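Local coordinates for endosialidase (Enterobacteria phage phi92, PDB 4HIZ), which cleaves sialic acid polymers internally, acting as an endosialidase on both alpha-2,8 and alpha-2,9 linkages, at residues L61-E66 with W455-D460; M182-R187 with W260-R265; V204-G209 with N237-T242; F411-S416 with P434-C439. All blocks are in the same frame, centred on the assembly; numbering follows the deposited sequence. Where two conformers were deposited one is given.

Interaction 1. Residues L61-E66 with W455-D460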
# COMPACT_ATOMS: atom_id res chain seq x y z
N LEU A 61 -16.09 -28.25 -26.45
CA LEU A 61 -16.14 -26.99 -25.75
C LEU A 61 -15.49 -26.00 -26.69
O LEU A 61 -14.70 -26.39 -27.58
CB LEU A 61 -15.35 -27.08 -24.43
CG LEU A 61 -15.90 -28.13 -23.44
CD1 LEU A 61 -14.92 -28.38 -22.31
CD2 LEU A 61 -17.26 -27.61 -22.88
N THR A 62 -15.79 -24.71 -26.52
CA THR A 62 -15.24 -23.69 -27.43
C THR A 62 -14.26 -22.81 -26.71
O THR A 62 -14.51 -22.40 -25.59
CB THR A 62 -16.40 -22.85 -28.03
OG1 THR A 62 -17.26 -23.76 -28.75
CG2 THR A 62 -15.87 -21.74 -28.97
N TYR A 63 -13.12 -22.56 -27.35
CA TYR A 63 -12.05 -21.81 -26.69
C TYR A 63 -11.87 -20.51 -27.44
O TYR A 63 -11.75 -20.53 -28.69
CB TYR A 63 -10.75 -22.64 -26.78
CG TYR A 63 -10.85 -23.92 -25.96
CD1 TYR A 63 -11.54 -25.05 -26.45
CD2 TYR A 63 -10.32 -23.98 -24.67
CE1 TYR A 63 -11.67 -26.20 -25.69
CE2 TYR A 63 -10.42 -25.15 -23.89
CZ TYR A 63 -11.10 -26.26 -24.42
OH TYR A 63 -11.21 -27.42 -23.67
N VAL A 64 -11.88 -19.38 -26.73
CA VAL A 64 -11.86 -18.09 -27.47
C VAL A 64 -10.51 -17.40 -27.45
O VAL A 64 -9.76 -17.51 -26.48
CB VAL A 64 -12.95 -17.12 -26.94
CG1 VAL A 64 -14.31 -17.85 -26.90
CG2 VAL A 64 -12.57 -16.60 -25.56
N SER A 65 -10.21 -16.67 -28.52
CA SER A 65 -9.06 -15.76 -28.52
C SER A 65 -9.49 -14.40 -27.97
O SER A 65 -10.66 -14.16 -27.72
CB SER A 65 -8.51 -15.56 -29.95
OG SER A 65 -9.42 -14.72 -30.68
N GLU A 66 -8.51 -13.54 -27.75
CA GLU A 66 -8.80 -12.16 -27.40
C GLU A 66 -9.70 -11.55 -28.48
O GLU A 66 -9.52 -11.82 -29.67
CB GLU A 66 -7.50 -11.37 -27.26
CG GLU A 66 -6.87 -11.59 -25.89
CD GLU A 66 -7.60 -10.79 -24.81
OE1 GLU A 66 -7.83 -9.57 -25.03
OE2 GLU A 66 -7.96 -11.37 -23.76
N TRP A 455 -20.53 -24.20 -24.51
CA TRP A 455 -19.77 -23.53 -23.46
C TRP A 455 -18.48 -22.93 -24.01
O TRP A 455 -17.71 -23.60 -24.72
CB TRP A 455 -19.38 -24.55 -22.39
CG TRP A 455 -20.52 -25.08 -21.52
CD1 TRP A 455 -21.10 -26.34 -21.57
CD2 TRP A 455 -21.11 -24.41 -20.41
NE1 TRP A 455 -22.03 -26.46 -20.57
CE2 TRP A 455 -22.05 -25.30 -19.83
CE3 TRP A 455 -20.92 -23.15 -19.84
CZ2 TRP A 455 -22.79 -24.97 -18.70
CZ3 TRP A 455 -21.65 -22.81 -18.73
CH2 TRP A 455 -22.59 -23.71 -18.16
N PHE A 456 -18.27 -21.65 -23.70
CA PHE A 456 -17.06 -20.94 -24.12
C PHE A 456 -16.11 -20.81 -22.94
O PHE A 456 -16.47 -20.25 -21.91
CB PHE A 456 -17.44 -19.52 -24.57
CG PHE A 456 -18.33 -19.47 -25.79
CD1 PHE A 456 -17.77 -19.39 -27.07
CD2 PHE A 456 -19.72 -19.39 -25.65
CE1 PHE A 456 -18.57 -19.31 -28.21
CE2 PHE A 456 -20.54 -19.31 -26.78
CZ PHE A 456 -19.97 -19.25 -28.05
N ASN A 457 -14.89 -21.32 -23.10
CA ASN A 457 -13.80 -21.06 -22.14
C ASN A 457 -13.30 -19.63 -22.40
O ASN A 457 -12.70 -19.36 -23.46
CB ASN A 457 -12.69 -22.11 -22.38
CG ASN A 457 -11.48 -21.94 -21.47
OD1 ASN A 457 -11.51 -21.27 -20.39
ND2 ASN A 457 -10.39 -22.52 -21.91
N ILE A 458 -13.61 -18.73 -21.47
CA ILE A 458 -13.37 -17.28 -21.66
C ILE A 458 -12.14 -16.75 -20.89
O ILE A 458 -11.64 -15.65 -21.19
CB ILE A 458 -14.60 -16.47 -21.24
CG1 ILE A 458 -15.14 -16.94 -19.86
CG2 ILE A 458 -15.70 -16.68 -22.28
CD1 ILE A 458 -16.07 -15.89 -19.20
N THR A 459 -11.69 -17.50 -19.88
CA THR A 459 -10.49 -17.13 -19.10
C THR A 459 -10.06 -18.36 -18.31
O THR A 459 -10.87 -19.26 -18.11
CB THR A 459 -10.78 -15.93 -18.12
OG1 THR A 459 -9.63 -15.72 -17.29
CG2 THR A 459 -11.98 -16.23 -17.21
N ASP A 460 -8.77 -18.43 -17.94
CA ASP A 460 -8.27 -19.53 -17.12
C ASP A 460 -7.67 -18.96 -15.84
O ASP A 460 -6.90 -17.96 -15.88
CB ASP A 460 -7.10 -20.26 -17.82
CG ASP A 460 -7.54 -21.18 -18.97
OD1 ASP A 460 -8.75 -21.35 -19.22
OD2 ASP A 460 -6.63 -21.77 -19.62
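Thr-62 pairs with Phe-456 and Tyr-63 with Asn-457 in parallel register, with the axes of strands 61-64 and 456-460 inclined by 33°. Thr-62 serves the backbone twice, its N donating to Trp-455 O at 2.9 Å and its O accepting from Asn-457 N at 2.7 Å. The next bond, Val-64 N to Asn-457 O, is weak at 3.4 Å, since the chains have begun to part.

On the side carrying Thr-62, both Thr-62 and Val-64 pack on the CD1 corner of the Phe-456 ring. Thr-62 lies alongside it, and with CG2 anti to the backbone N this methyl, rather than the hydroxyl, comes within 3.6 Å of Phe-456 CD1. The Val-64 side chain crosses that of Phe-456 at about a right angle and brings its CG1 to the same CD1 at 3.8 Å. The threonine OG1 is bonded to Gln-454, while Phe-69 adds an edge-to-face partner to Phe-456. The other side holds Tyr-63, whose CD2 is 3.8 Å from Asn-457 CB; ring and amide planes stand 83° apart, and the phenol OH continues to Arg-435 of strand 435-442, on the far side of 456-460. Val-530 of the second subunit packs on both residues. At the start of the pair, Leu-61 CD2 rests 3.8 Å from Trp-455 CB.

Polar exchange between the segments is thus left chiefly to the backbone, while the side chains contribute mainly carbon surface. Through this parallel pair a strand from the N-terminal extension is built into a mixed sheet together with propeller-region strands, and the seam lies against a neighbouring subunit of the trimer.

Interaction 2. Residues M182-R187 with W260-R265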
# COMPACT_ATOMS: atom_id res chain seq x y z
N MET A 182 -30.40 0.69 3.14
CA MET A 182 -29.21 0.90 2.32
C MET A 182 -28.66 2.31 2.56
O MET A 182 -29.39 3.21 2.93
CB MET A 182 -29.57 0.79 0.83
CG MET A 182 -29.80 -0.64 0.36
SD MET A 182 -28.34 -1.72 0.60
CE MET A 182 -27.25 -1.12 -0.71
N PRO A 183 -27.35 2.51 2.33
CA PRO A 183 -26.84 3.88 2.31
C PRO A 183 -27.39 4.56 1.06
O PRO A 183 -27.17 4.09 -0.06
CB PRO A 183 -25.31 3.67 2.20
CG PRO A 183 -25.12 2.28 1.74
CD PRO A 183 -26.33 1.49 2.00
N TYR A 184 -28.12 5.67 1.22
CA TYR A 184 -28.68 6.34 0.06
C TYR A 184 -28.90 7.79 0.34
O TYR A 184 -28.91 8.21 1.53
CB TYR A 184 -29.96 5.65 -0.48
CG TYR A 184 -31.26 5.75 0.36
CD1 TYR A 184 -31.94 6.97 0.45
CD2 TYR A 184 -31.82 4.63 0.96
CE1 TYR A 184 -33.13 7.06 1.15
CE2 TYR A 184 -33.02 4.71 1.66
CZ TYR A 184 -33.65 5.94 1.76
OH TYR A 184 -34.85 6.08 2.45
N TYR A 185 -29.05 8.56 -0.73
CA TYR A 185 -29.23 10.01 -0.68
C TYR A 185 -30.48 10.37 -1.49
O TYR A 185 -30.75 9.75 -2.53
CB TYR A 185 -27.99 10.66 -1.36
CG TYR A 185 -28.19 12.10 -1.70
CD1 TYR A 185 -28.25 13.06 -0.70
CD2 TYR A 185 -28.34 12.51 -3.03
CE1 TYR A 185 -28.45 14.41 -1.01
CE2 TYR A 185 -28.57 13.87 -3.35
CZ TYR A 185 -28.60 14.80 -2.34
OH TYR A 185 -28.80 16.14 -2.67
N ARG A 186 -31.25 11.35 -1.02
CA ARG A 186 -32.39 11.86 -1.79
C ARG A 186 -32.36 13.37 -1.71
O ARG A 186 -31.90 13.94 -0.69
CB ARG A 186 -33.72 11.42 -1.14
CG ARG A 186 -33.87 9.93 -0.99
CD ARG A 186 -34.29 9.27 -2.30
NE ARG A 186 -34.69 7.87 -2.04
CZ ARG A 186 -35.92 7.46 -1.70
NH1 ARG A 186 -36.95 8.31 -1.60
NH2 ARG A 186 -36.15 6.16 -1.46
N ARG A 187 -32.88 14.02 -2.76
CA ARG A 187 -33.06 15.47 -2.76
C ARG A 187 -34.53 15.80 -3.04
O ARG A 187 -34.90 16.09 -4.17
CB ARG A 187 -32.17 16.06 -3.84
CG ARG A 187 -32.09 17.58 -3.79
CD ARG A 187 -31.21 18.07 -4.86
NE ARG A 187 -31.30 19.52 -4.99
CZ ARG A 187 -31.86 20.15 -6.03
NH1 ARG A 187 -31.88 21.46 -6.06
NH2 ARG A 187 -32.39 19.47 -7.04
N TRP A 260 -34.70 19.96 -0.31
CA TRP A 260 -33.83 19.67 0.83
C TRP A 260 -33.02 18.39 0.58
O TRP A 260 -33.06 17.85 -0.53
CB TRP A 260 -34.68 19.57 2.12
CG TRP A 260 -35.92 18.67 2.05
CD1 TRP A 260 -37.13 18.97 1.46
CD2 TRP A 260 -36.07 17.36 2.64
NE1 TRP A 260 -38.02 17.92 1.63
CE2 TRP A 260 -37.40 16.92 2.34
CE3 TRP A 260 -35.22 16.50 3.37
CZ2 TRP A 260 -37.88 15.70 2.75
CZ3 TRP A 260 -35.71 15.27 3.77
CH2 TRP A 260 -37.03 14.87 3.46
N HIS A 261 -32.30 17.94 1.60
CA HIS A 261 -31.37 16.82 1.42
C HIS A 261 -31.59 15.79 2.51
O HIS A 261 -31.74 16.14 3.69
CB HIS A 261 -29.92 17.32 1.55
CG HIS A 261 -29.56 18.35 0.54
ND1 HIS A 261 -29.35 18.05 -0.79
CD2 HIS A 261 -29.42 19.70 0.65
CE1 HIS A 261 -29.07 19.17 -1.45
NE2 HIS A 261 -29.10 20.18 -0.60
N PHE A 262 -31.59 14.52 2.12
CA PHE A 262 -31.76 13.42 3.05
C PHE A 262 -30.73 12.34 2.79
O PHE A 262 -30.46 12.00 1.64
CB PHE A 262 -33.17 12.82 2.84
CG PHE A 262 -33.46 11.64 3.74
CD1 PHE A 262 -33.89 11.83 5.05
CD2 PHE A 262 -33.26 10.34 3.28
CE1 PHE A 262 -34.16 10.74 5.88
CE2 PHE A 262 -33.50 9.24 4.12
CZ PHE A 262 -33.96 9.45 5.41
N GLY A 263 -30.17 11.78 3.87
CA GLY A 263 -29.32 10.60 3.72
C GLY A 263 -29.62 9.60 4.83
O GLY A 263 -29.91 9.99 5.97
N THR A 264 -29.58 8.31 4.49
CA THR A 264 -29.57 7.34 5.56
C THR A 264 -28.17 7.31 6.18
O THR A 264 -27.19 7.81 5.59
CB THR A 264 -29.89 5.95 5.05
OG1 THR A 264 -28.93 5.59 4.06
CG2 THR A 264 -31.31 5.92 4.42
N ARG A 265 -28.08 6.69 7.35
CA ARG A 265 -26.81 6.40 8.01
C ARG A 265 -26.75 4.90 8.24
O ARG A 265 -27.08 4.39 9.32
CB ARG A 265 -26.70 7.16 9.34
CG ARG A 265 -26.71 8.71 9.14
CD ARG A 265 -26.36 9.42 10.44
NE ARG A 265 -27.52 9.51 11.34
CZ ARG A 265 -27.50 9.22 12.64
NH1 ARG A 265 -26.40 8.75 13.22
NH2 ARG A 265 -28.61 9.41 13.35
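Tyr-184 offers a ring face to Thr-264 and meets the Phe-262 ring obliquely, in an antiparallel pairing where short strand 185-186 forms the outer edge of an eight-stranded sheet inserted within the propeller sequence. Thr-264 CG2 makes a CH-pi contact 3.6 Å from the Tyr-184 centroid, almost along the ring normal. The Phe-262 ring is inclined at 41° to the tyrosine; Tyr-184 CE1 approaches the phenylalanine edge, 3.7 Å from Phe-262 CE2. The phenol oxygen itself is bonded to His-208 O.

Across the sheet, Tyr-185 and His-261 run side by side, meeting rim to rim with planes 21° apart. Their hydrogen bond, Tyr-185 OH to His-261 ND1, is 2.7 Å long and lies in the plane of both rings. His-466 of the third subunit meets the Tyr-185 ring, and the His-261 side chain is about 7 Å from a bound sialic acid, whereas its backbone pairs with Ser-219 of a glycan pocket. Between these clusters Arg-186 and Phe-262 exchange two backbone bonds.

Rotation of Thr-264 places OG1 between its own N and carbonyl carbon (chi1 58°), where it accepts from Tyr-184 N at 3.0 Å and donates to an in-plane lone pair of Met-182 O at 2.7 Å.

Interaction 3. Residues V204-G209 with N237-T242; sequences VLKKHG and NKDTFT. With EDO (1,2-ethanediol), chain K.
The imidazole of His-208 is held between two unlike partners: a molecule of 1,2-ethanediol, probably from the crystallisation liquor, on one face and the edge of Phe-241 on the other. The diol's O2 stands 3.6 Å above the ring centre, while Phe-241 CD1 approaches the opposite face nearer its rim, making an edge-to-face pair with planes at 64°. The same diol oxygen accepts from Gly-209 N and donates to Lys-238 O, tying the two segments. His-208 NE2 gives a 3.2 Å bond to Asn-237 O, tilted from the ring plane, and a weak one to Thr-240 O; ND1 is engaged by Leu-210 N.

Asp-239 OD1 accepts from both the backbone N and the ammonium of Lys-207. It takes Lys-207 N at 2.9 Å through the anti lone pair and, in one of the two conformers of this lysine, Lys-207 NZ at 2.7 Å through the syn lone pair. The lysine bends at chi2 (-44°) and again at chi4 to bring its ammonium back to this oxygen. A backbone bond from Leu-205 N to Asp-239 O, 2.8 Å long, adds a further tie.

The receiving loop is a type I turn from Asn-237 to Thr-240. An Asx turn, Asp-239 N to Asn-237 OD1, lies within it; the same oxygen also accepts from Thr-240 OG1, from the opposite face of the amide. This turn links strands 230-237 and 240-244. Segment 204-209 leaves strand 200-204 beside it, and Leu-205 and Phe-241 pack together against Phe-262 of strand 261-264.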
# COMPACT_ATOMS: atom_id res chain seq x y z
N VAL A 204 -42.58 12.82 4.43
CA VAL A 204 -42.93 12.05 3.25
C VAL A 204 -41.68 11.82 2.41
O VAL A 204 -40.96 12.74 2.03
CB VAL A 204 -44.01 12.76 2.42
CG1 VAL A 204 -44.27 11.98 1.13
CG2 VAL A 204 -45.29 12.90 3.23
N LEU A 205 -41.39 10.56 2.17
CA LEU A 205 -40.23 10.20 1.36
C LEU A 205 -40.58 8.85 0.72
O LEU A 205 -40.69 7.83 1.40
CB LEU A 205 -39.01 10.09 2.27
CG LEU A 205 -37.65 9.94 1.62
CD1 LEU A 205 -37.26 11.27 0.95
CD2 LEU A 205 -36.61 9.56 2.68
N LYS A 206 -40.77 8.84 -0.60
CA LYS A 206 -41.33 7.66 -1.26
C LYS A 206 -40.44 6.43 -1.13
O LYS A 206 -39.24 6.50 -1.32
CB LYS A 206 -41.67 7.95 -2.72
CG LYS A 206 -42.86 8.92 -2.88
CD LYS A 206 -43.47 8.85 -4.28
CE LYS A 206 -44.51 9.95 -4.52
NZ LYS A 206 -45.79 9.73 -3.78
N LYS A 207 -41.06 5.31 -0.76
CA LYS A 207 -40.40 4.01 -0.66
C LYS A 207 -39.11 4.10 0.16
O LYS A 207 -38.05 3.64 -0.24
CB LYS A 207 -40.16 3.42 -2.05
CG LYS A 207 -41.43 3.31 -2.90
CD LYS A 207 -42.63 2.77 -2.09
CE LYS A 207 -43.93 2.79 -2.89
NZ LYS A 207 -44.50 4.16 -3.08
N HIS A 208 -39.22 4.68 1.34
CA HIS A 208 -38.02 4.97 2.15
C HIS A 208 -37.32 3.72 2.69
O HIS A 208 -36.10 3.73 2.93
CB HIS A 208 -38.38 5.96 3.27
CG HIS A 208 -39.52 5.52 4.13
ND1 HIS A 208 -39.37 4.55 5.11
CD2 HIS A 208 -40.83 5.89 4.16
CE1 HIS A 208 -40.54 4.35 5.70
NE2 HIS A 208 -41.44 5.15 5.14
N GLY A 209 -38.07 2.64 2.91
CA GLY A 209 -37.50 1.40 3.41
C GLY A 209 -37.00 1.47 4.83
O GLY A 209 -36.30 0.57 5.28
N ASN A 237 -46.46 4.63 6.68
CA ASN A 237 -46.79 3.82 5.52
C ASN A 237 -45.56 3.71 4.63
O ASN A 237 -44.48 4.18 5.05
CB ASN A 237 -48.08 4.34 4.80
CG ASN A 237 -47.93 5.75 4.24
OD1 ASN A 237 -46.85 6.17 3.82
ND2 ASN A 237 -49.03 6.49 4.23
N LYS A 238 -45.69 3.11 3.45
CA LYS A 238 -44.52 2.92 2.56
C LYS A 238 -43.81 4.23 2.24
O LYS A 238 -42.62 4.19 1.92
CB LYS A 238 -44.91 2.27 1.24
CG LYS A 238 -45.56 0.90 1.36
CD LYS A 238 -46.02 0.39 -0.01
CE LYS A 238 -46.66 -1.01 0.10
NZ LYS A 238 -47.19 -1.49 -1.21
N ASP A 239 -44.53 5.36 2.30
CA ASP A 239 -43.95 6.62 1.86
C ASP A 239 -43.82 7.67 2.96
O ASP A 239 -43.49 8.82 2.66
CB ASP A 239 -44.77 7.26 0.73
CG ASP A 239 -44.92 6.36 -0.48
OD1 ASP A 239 -43.97 5.66 -0.84
OD2 ASP A 239 -46.02 6.36 -1.06
N THR A 240 -44.05 7.29 4.21
CA THR A 240 -44.15 8.28 5.28
C THR A 240 -43.59 7.73 6.60
O THR A 240 -43.91 6.60 7.01
CB THR A 240 -45.64 8.61 5.55
OG1 THR A 240 -46.32 8.74 4.30
CG2 THR A 240 -45.77 9.90 6.35
N PHE A 241 -42.80 8.55 7.28
CA PHE A 241 -42.33 8.17 8.61
C PHE A 241 -42.29 9.40 9.49
O PHE A 241 -42.56 10.50 9.03
CB PHE A 241 -40.94 7.48 8.55
CG PHE A 241 -39.81 8.36 8.04
CD1 PHE A 241 -39.61 8.52 6.67
CD2 PHE A 241 -38.95 9.00 8.93
CE1 PHE A 241 -38.56 9.32 6.18
CE2 PHE A 241 -37.88 9.81 8.45
CZ PHE A 241 -37.69 9.98 7.08
N THR A 242 -41.94 9.22 10.76
CA THR A 242 -41.79 10.39 11.62
C THR A 242 -40.43 10.38 12.33
O THR A 242 -39.77 9.34 12.46
CB THR A 242 -42.88 10.47 12.72
OG1 THR A 242 -42.69 9.39 13.66
CG2 THR A 242 -44.32 10.46 12.09
C1 EDO K . -41.77 0.18 3.87
O1 EDO K . -42.83 0.07 2.91
C2 EDO K . -41.31 1.63 4.01
O2 EDO K . -40.91 2.21 2.75
O HOH W 1 -45.91 6.49 -3.90
O HOH W 2 -47.15 9.05 -1.08

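Interaction 4. Residues F411-S416 with P434-C439; sequences FGTERS and PRTFMC
Phe-411 lies alongside Met-438 where strands 407-413 and 435-442 run as antiparallel neighbours in the propeller region, in the sheet that also holds 456-460. Met-438 CG sits over one face of the phenylalanine, 3.8 Å from the Phe-411 ring centroid. Met-438 SD swings toward the rim, reaching Phe-411 CZ at 3.4 Å in an oblique Met-aromatic contact. Tyr-486 stacks on the phenylalanine as well.

Gly-412 is the hydrogen-bonded partner of Phe-437: it donates to Phe-437 O and its O accepts from Phe-437 N at 2.8 Å, the second bond being practically straight (179°). Thr-413 returns to the side of Phe-411 and brings its OG1 2.8 Å from Thr-436 OG1. Each hydroxyl has another partner, Tyr-486 and Gln-461 respectively.

Glu-414, just past the strand, still gives its N to Arg-435 O, and its side chain forms a salt bridge. Its CG takes the position between N and carbonyl carbon (chi1 62°), and the extended chain beyond crosses Arg-435 obliquely. The arginine grips it side-on: Arg-435 NE reaches Glu-414 OE2 at 2.8 Å, in the guanidinium plane but well above that of the carboxylate, while its NH2 reaches Glu-414 OE1 at 2.8 Å. Arg-435 N also bonds Glu-414 OE2 at 2.8 Å, from the same face as NE. Phe-437 CZ lies 3.6 Å above the Arg-435 guanidinium plane. Further on, Pro-434 CB packs against Glu-414 CG and the Ser-416 backbone.

With Trp-420 N on OE1 and Glu-421 on NH2, the buried pair belongs to a wider polar network. Salt bridge and backbone N-H together grip Glu-414 just past the end of strand 411-413, fixing the carboxylate's rotation and probably favouring its ionised form.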
# COMPACT_ATOMS: atom_id res chain seq x y z
N PHE A 411 -22.41 -18.68 -16.13
CA PHE A 411 -20.97 -18.83 -15.92
C PHE A 411 -20.70 -19.96 -14.94
O PHE A 411 -21.46 -20.18 -14.00
CB PHE A 411 -20.37 -17.54 -15.32
CG PHE A 411 -20.43 -16.36 -16.25
CD1 PHE A 411 -21.62 -15.64 -16.42
CD2 PHE A 411 -19.32 -15.99 -16.98
CE1 PHE A 411 -21.68 -14.55 -17.27
CE2 PHE A 411 -19.36 -14.87 -17.84
CZ PHE A 411 -20.53 -14.14 -17.99
N GLY A 412 -19.57 -20.63 -15.11
CA GLY A 412 -19.11 -21.60 -14.13
C GLY A 412 -17.60 -21.75 -14.30
O GLY A 412 -17.03 -21.31 -15.31
N THR A 413 -16.98 -22.33 -13.29
CA THR A 413 -15.51 -22.51 -13.31
C THR A 413 -15.20 -23.87 -12.74
O THR A 413 -15.72 -24.22 -11.68
CB THR A 413 -14.85 -21.44 -12.43
OG1 THR A 413 -15.22 -20.13 -12.89
CG2 THR A 413 -13.32 -21.57 -12.43
N GLU A 414 -14.31 -24.63 -13.38
CA GLU A 414 -13.91 -25.90 -12.75
C GLU A 414 -12.93 -25.60 -11.58
O GLU A 414 -12.29 -24.55 -11.54
CB GLU A 414 -13.32 -26.87 -13.78
CG GLU A 414 -12.04 -26.30 -14.43
CD GLU A 414 -11.52 -27.14 -15.60
OE1 GLU A 414 -12.07 -28.24 -15.86
OE2 GLU A 414 -10.52 -26.70 -16.25
N ARG A 415 -12.86 -26.50 -10.61
CA ARG A 415 -12.05 -26.29 -9.40
C ARG A 415 -10.56 -26.46 -9.71
O ARG A 415 -9.71 -25.84 -9.05
CB ARG A 415 -12.45 -27.32 -8.33
CG ARG A 415 -13.90 -27.18 -7.89
CD ARG A 415 -14.00 -26.07 -6.85
NE ARG A 415 -15.39 -25.98 -6.49
CZ ARG A 415 -15.86 -25.45 -5.38
NH1 ARG A 415 -15.03 -24.90 -4.48
NH2 ARG A 415 -17.17 -25.48 -5.21
N SER A 416 -10.28 -27.33 -10.67
CA SER A 416 -8.90 -27.60 -11.10
C SER A 416 -8.95 -28.05 -12.55
O SER A 416 -10.02 -28.49 -13.02
CB SER A 416 -8.25 -28.67 -10.19
OG SER A 416 -6.92 -28.95 -10.64
N PRO A 434 -7.30 -24.18 -13.99
CA PRO A 434 -8.73 -24.43 -14.25
C PRO A 434 -9.36 -23.42 -15.20
O PRO A 434 -9.08 -22.19 -15.15
CB PRO A 434 -9.37 -24.32 -12.86
CG PRO A 434 -8.35 -23.47 -12.02
CD PRO A 434 -7.01 -23.90 -12.57
N ARG A 435 -10.22 -23.94 -16.07
CA ARG A 435 -10.98 -23.15 -17.05
C ARG A 435 -12.26 -22.56 -16.49
O ARG A 435 -12.98 -23.24 -15.74
CB ARG A 435 -11.37 -24.06 -18.23
CG ARG A 435 -10.14 -24.55 -19.05
CD ARG A 435 -10.51 -25.78 -19.91
NE ARG A 435 -10.87 -26.91 -19.04
CZ ARG A 435 -11.39 -28.05 -19.47
NH1 ARG A 435 -11.63 -28.27 -20.76
NH2 ARG A 435 -11.71 -28.98 -18.58
N THR A 436 -12.54 -21.32 -16.88
CA THR A 436 -13.84 -20.70 -16.64
C THR A 436 -14.64 -20.70 -17.93
O THR A 436 -14.10 -20.39 -19.00
CB THR A 436 -13.63 -19.27 -16.12
OG1 THR A 436 -13.27 -19.36 -14.74
CG2 THR A 436 -14.94 -18.38 -16.24
N PHE A 437 -15.95 -20.97 -17.82
CA PHE A 437 -16.80 -21.08 -19.00
C PHE A 437 -18.04 -20.21 -18.90
O PHE A 437 -18.50 -19.89 -17.82
CB PHE A 437 -17.32 -22.51 -19.13
CG PHE A 437 -16.25 -23.54 -19.38
CD1 PHE A 437 -15.84 -23.82 -20.69
CD2 PHE A 437 -15.67 -24.25 -18.31
CE1 PHE A 437 -14.86 -24.79 -20.94
CE2 PHE A 437 -14.65 -25.21 -18.55
CZ PHE A 437 -14.28 -25.50 -19.87
N MET A 438 -18.56 -19.84 -20.05
CA MET A 438 -19.80 -19.07 -20.14
C MET A 438 -20.62 -19.71 -21.24
O MET A 438 -20.10 -20.10 -22.28
CB MET A 438 -19.48 -17.62 -20.50
CG MET A 438 -20.75 -16.73 -20.58
SD MET A 438 -20.32 -15.08 -21.21
CE MET A 438 -20.10 -15.36 -22.98
N CYS A 439 -21.94 -19.77 -21.05
CA CYS A 439 -22.83 -20.08 -22.17
C CYS A 439 -23.93 -19.03 -22.23
O CYS A 439 -24.14 -18.25 -21.27
CB CYS A 439 -23.41 -21.51 -22.11
SG CYS A 439 -24.56 -21.82 -20.75

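How the interactions relate
Following the chain from the N terminus, residues 61-66 open the longest loop, which interaction 1 closes only at 455-460; the other three contacts lie within that span. Interaction 2 opens at 182-187 and closes at 260-265, enclosing the shorter loop of interaction 3, 204-209 to 237-242. Interaction 4 follows in series, joining 411-416 to 434-439. None of the loops cross. Two clusters result. Interactions 2 and 3, with centres about 12 Å apart, share the sheet inserted in the propeller sequence. Interactions 1 and 4, about 9 Å apart between centres, share the mixed sheet in which strands 435-442 and 456-460 are neighbours, uniting the N-terminal extension with the late propeller strands.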